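Local coordinates for type VI secretion system-associated protein TagF (Pseudomonas aeruginosa PAO1, PDB 2QNU), which is of unsettled biochemical function but, as a TagF-family protein, is associated with the type VI secretion system and probably acts as an accessory factor of it, at residues D42-G45 with A46-D50; A204-F207 with G208-L211. All blocks are in the same frame, centred on the assembly; numbering follows the deposited sequence.

Contact 1 of 2, residues D42-G45 with A46-D50; sequences DELG and AAWLD
Leu44 and Trp48 meet across the turn between helix 23-44 and the helix that follows. The methyl CD1 of Leu44 lies 3.9 Å from Trp48 CD1, on the pyrrole part of the indole, and approaches that ring obliquely. Closer to the backbone, Leu44 CB rests 3.7 Å from Trp48 CA. The two side chains cross at about a right angle. The indole runs on away from Leu44, because Trp48 CG stands opposite its own backbone N (chi1 -179°).

The backbone beneath is tied by two bonds. Trp48 N donates to Gly45 O at 2.9 Å, a fairly straight bond (158°). Ala47 N gives Leu44 O a weaker bond, 3.1 Å long and bent to 134°. Gly45 O is gripped a second time by a water, which donates to it and accepts from Leu49 N at 2.8 Å. This water bridges the turn to the first turn of helix 48-53.

Further out, Trp48 is buried. Met37 and Gln41 of helix 23-44 touch its side chain, Tyr52 stacks on its ring, and Ser40 OG takes a weak hydrogen bond from NE1. Leu44 touches Thr212 of helix 209-212.

Gly45 is the first residue to leave helical geometry. Its positive phi is one that glycine adopts readily. The arrangement is a short turn joining two helices at the protein surface, with a glycine ending helix 23-44 and helix 48-53 following, within the TagF N-terminal domain.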
loop_
_atom_site.group_PDB
_atom_site.type_symbol
_atom_site.label_atom_id
_atom_site.label_comp_id
_atom_site.label_asym_id
_atom_site.label_seq_id
_atom_site.Cartn_x
_atom_site.Cartn_y
_atom_site.Cartn_z
ATOM N N ASP B 42 14.609 29.475 5.656
ATOM C CA ASP B 42 15.813 29.456 6.493
ATOM C C ASP B 42 16.916 28.568 5.886
ATOM O O ASP B 42 18.110 28.885 5.975
ATOM C CB ASP B 42 15.527 28.899 7.879
ATOM C CG ASP B 42 14.731 29.808 8.732
ATOM O OD1 ASP B 42 14.587 30.990 8.428
ATOM O OD2 ASP B 42 14.254 29.319 9.772
ATOM N N GLU B 43 16.510 27.429 5.340
ATOM C CA GLU B 43 17.457 26.458 4.787
ATOM C C GLU B 43 18.130 26.938 3.505
ATOM O O GLU B 43 19.339 26.764 3.315
ATOM C CB GLU B 43 16.755 25.128 4.513
ATOM C CG GLU B 43 16.753 24.196 5.753
ATOM C CD GLU B 43 15.490 23.292 5.866
ATOM O OE1 GLU B 43 14.812 23.013 4.840
ATOM O OE2 GLU B 43 15.178 22.904 7.024
ATOM N N LEU B 44 17.322 27.529 2.632
ATOM C CA LEU B 44 17.726 27.915 1.299
ATOM C C LEU B 44 18.285 29.311 1.184
ATOM O O LEU B 44 19.011 29.558 0.257
ATOM C CB LEU B 44 16.533 27.779 0.336
ATOM C CG LEU B 44 16.141 26.343 0.035
ATOM C CD1 LEU B 44 14.870 26.287 -0.751
ATOM C CD2 LEU B 44 17.242 25.616 -0.707
ATOM N N GLY B 45 17.919 30.228 2.080
ATOM C CA GLY B 45 18.488 31.571 2.102
ATOM C C GLY B 45 18.252 32.262 0.763
ATOM O O GLY B 45 17.152 32.171 0.198
ATOM N N ALA B 46 19.297 32.912 0.232
ATOM C CA ALA B 46 19.188 33.657 -1.048
ATOM C C ALA B 46 18.672 32.825 -2.208
ATOM O O ALA B 46 18.091 33.367 -3.145
ATOM C CB ALA B 46 20.537 34.246 -1.444
ATOM N N ALA B 47 18.910 31.521 -2.139
ATOM C CA ALA B 47 18.456 30.573 -3.159
ATOM C C ALA B 47 16.961 30.247 -3.124
ATOM O O ALA B 47 16.468 29.562 -4.023
ATOM C CB ALA B 47 19.264 29.281 -3.037
ATOM N N TRP B 48 16.252 30.713 -2.095
ATOM C CA TRP B 48 14.862 30.279 -1.873
ATOM C C TRP B 48 13.932 30.666 -3.028
ATOM O O TRP B 48 13.124 29.832 -3.525
ATOM C CB TRP B 48 14.309 30.884 -0.570
ATOM C CG TRP B 48 12.895 30.422 -0.344
ATOM C CD1 TRP B 48 12.510 29.199 0.172
ATOM C CD2 TRP B 48 11.688 31.121 -0.636
ATOM N NE1 TRP B 48 11.138 29.106 0.175
ATOM C CE2 TRP B 48 10.606 30.264 -0.294
ATOM C CE3 TRP B 48 11.396 32.379 -1.150
ATOM C CZ2 TRP B 48 9.288 30.636 -0.452
ATOM C CZ3 TRP B 48 10.054 32.733 -1.320
ATOM C CH2 TRP B 48 9.032 31.870 -0.966
ATOM N N LEU B 49 14.000 31.944 -3.438
ATOM C CA LEU B 49 12.988 32.514 -4.322
ATOM C C LEU B 49 13.008 31.905 -5.725
ATOM O O LEU B 49 11.966 31.576 -6.292
ATOM C CB LEU B 49 13.101 34.019 -4.352
ATOM C CG LEU B 49 12.138 34.722 -5.279
ATOM C CD1 LEU B 49 10.693 34.553 -4.860
ATOM C CD2 LEU B 49 12.532 36.204 -5.353
ATOM N N ASP B 50 14.208 31.643 -6.201
ATOM C CA ASP B 50 14.423 30.943 -7.459
ATOM C C ASP B 50 13.888 29.539 -7.469
ATOM O O ASP B 50 13.253 29.090 -8.453
ATOM C CB ASP B 50 15.929 30.886 -7.736
ATOM C CG ASP B 50 16.531 32.293 -8.047
ATOM O OD1 ASP B 50 15.774 33.308 -8.116
ATOM O OD2 ASP B 50 17.782 32.392 -8.182
HETATM O O HOH W 1 15.496 33.844 -1.982
#

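Contact 2 of 2, residues A204-F207 with G208-L211; sequences APAF and GRFL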
loop_
_atom_site.group_PDB
_atom_site.type_symbol
_atom_site.label_atom_id
_atom_site.label_comp_id
_atom_site.label_asym_id
_atom_site.label_seq_id
_atom_site.Cartn_x
_atom_site.Cartn_y
_atom_site.Cartn_z
ATOM N N ALA B 204 8.253 20.112 8.533
ATOM C CA ALA B 204 8.588 21.451 8.028
ATOM C C ALA B 204 9.969 21.475 7.346
ATOM O O ALA B 204 10.085 21.991 6.268
ATOM C CB ALA B 204 8.497 22.468 9.101
ATOM N N PRO B 205 11.001 20.883 7.963
ATOM C CA PRO B 205 12.307 20.867 7.268
ATOM C C PRO B 205 12.334 20.049 6.000
ATOM O O PRO B 205 13.343 20.053 5.316
ATOM C CB PRO B 205 13.262 20.272 8.309
ATOM C CG PRO B 205 12.514 20.440 9.670
ATOM C CD PRO B 205 11.085 20.284 9.317
ATOM N N ALA B 206 11.281 19.305 5.722
ATOM C CA ALA B 206 11.136 18.573 4.438
ATOM C C ALA B 206 10.442 19.371 3.341
ATOM O O ALA B 206 10.509 18.998 2.147
ATOM C CB ALA B 206 10.380 17.240 4.640
ATOM N N PHE B 207 9.759 20.450 3.734
ATOM C CA PHE B 207 9.131 21.356 2.733
ATOM C C PHE B 207 9.989 21.723 1.492
ATOM O O PHE B 207 9.537 21.585 0.319
ATOM C CB PHE B 207 8.636 22.632 3.374
ATOM C CG PHE B 207 7.604 23.355 2.521
ATOM C CD1 PHE B 207 6.267 22.941 2.507
ATOM C CD2 PHE B 207 7.973 24.418 1.716
ATOM C CE1 PHE B 207 5.344 23.608 1.753
ATOM C CE2 PHE B 207 7.047 25.066 0.939
ATOM C CZ PHE B 207 5.731 24.664 0.947
ATOM N N GLY B 208 11.211 22.174 1.767
ATOM C CA GLY B 208 12.214 22.382 0.763
ATOM C C GLY B 208 12.344 21.396 -0.392
ATOM O O GLY B 208 12.665 21.824 -1.517
ATOM N N ARG B 209 12.134 20.103 -0.140
ATOM C CA ARG B 209 12.290 19.065 -1.145
ATOM C C ARG B 209 11.229 19.224 -2.231
ATOM O O ARG B 209 11.487 18.883 -3.376
ATOM C CB ARG B 209 12.239 17.621 -0.528
ATOM C CG ARG B 209 13.569 17.265 0.213
ATOM C CD ARG B 209 13.600 17.096 1.778
ATOM N NE ARG B 209 13.095 15.802 2.147
ATOM C CZ ARG B 209 13.112 15.191 3.346
ATOM N NH1 ARG B 209 13.718 15.651 4.448
ATOM N NH2 ARG B 209 12.491 14.029 3.407
ATOM N N PHE B 210 10.082 19.785 -1.879
ATOM C CA PHE B 210 9.062 20.126 -2.907
ATOM C C PHE B 210 9.549 21.229 -3.875
ATOM O O PHE B 210 8.916 21.439 -4.920
ATOM C CB PHE B 210 7.796 20.687 -2.276
ATOM C CG PHE B 210 6.990 19.681 -1.515
ATOM C CD1 PHE B 210 6.475 18.557 -2.145
ATOM C CD2 PHE B 210 6.722 19.886 -0.158
ATOM C CE1 PHE B 210 5.681 17.631 -1.420
ATOM C CE2 PHE B 210 5.952 18.949 0.588
ATOM C CZ PHE B 210 5.468 17.822 -0.046
ATOM N N LEU B 211 10.577 21.983 -3.467
ATOM C CA LEU B 211 11.095 23.129 -4.275
ATOM C C LEU B 211 12.365 22.742 -4.983
ATOM O O LEU B 211 12.588 23.206 -6.069
ATOM C CB LEU B 211 11.274 24.427 -3.484
ATOM C CG LEU B 211 10.262 24.781 -2.382
ATOM C CD1 LEU B 211 10.710 25.977 -1.535
ATOM C CD2 LEU B 211 8.879 25.010 -2.885
HETATM O O HOH W 2 12.135 22.858 4.437
#
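Phe210 N donates to Phe207 O at 2.9 Å, and Arg209 N donates to Ala206 O at 3.0 Å. A water carries the link one step back: it donates to Ala204 O and accepts from Gly208 N, each at 2.9 Å. Phe207 N reaches the same Ala204 O directly. The direct bonds, each between residues three apart, have the 3-10 pattern; at Gly208 the water takes the place of the direct bond. Together they lead the loop after strand 194-199 into the short helix 209-212.

The side chain of Arg209 bends at chi2 and chi3 and folds back over Ala206. One face of its guanidinium lies on Ala206 CB, which sits 3.6 Å above the plane and over its centre. NH2 is held by Asn156 OD1 of the second subunit, so this group belongs to the dimer contact.

Phe210 turns an edge to the face of Phe207. The pair is offset, with centroids 5.8 Å apart and planes at 72°. Leu211 CD2 meets the Phe207 ring obliquely, 4.2 Å from CE2. Around them, Phe210 also packs edge-to-face with Trp58 and on Met196, while Phe207 touches Ser40 of helix 23-44.

Contact 1 and contact 2 are neighbours in space, with centres about 11 Å apart, though well over a hundred residues separate them in the chain. Leu211 joins them. Its CD1 lies 3.6 Å from Trp48 NE1 and 4.2 Å from Leu44 CD1, so the side chain of Leu211 packs helix 209-212 on the turn of contact 1. A second touch is made by Glu43 and Pro205, with Glu43 OE1 3.3 Å from Pro205 O, as packing only. Ser40 of helix 23-44 touches side chains of both contacts, Leu211 among them. Contact 1 lies at the surface and contact 2 is buried; Arg209 extends contact 2 to the second subunit.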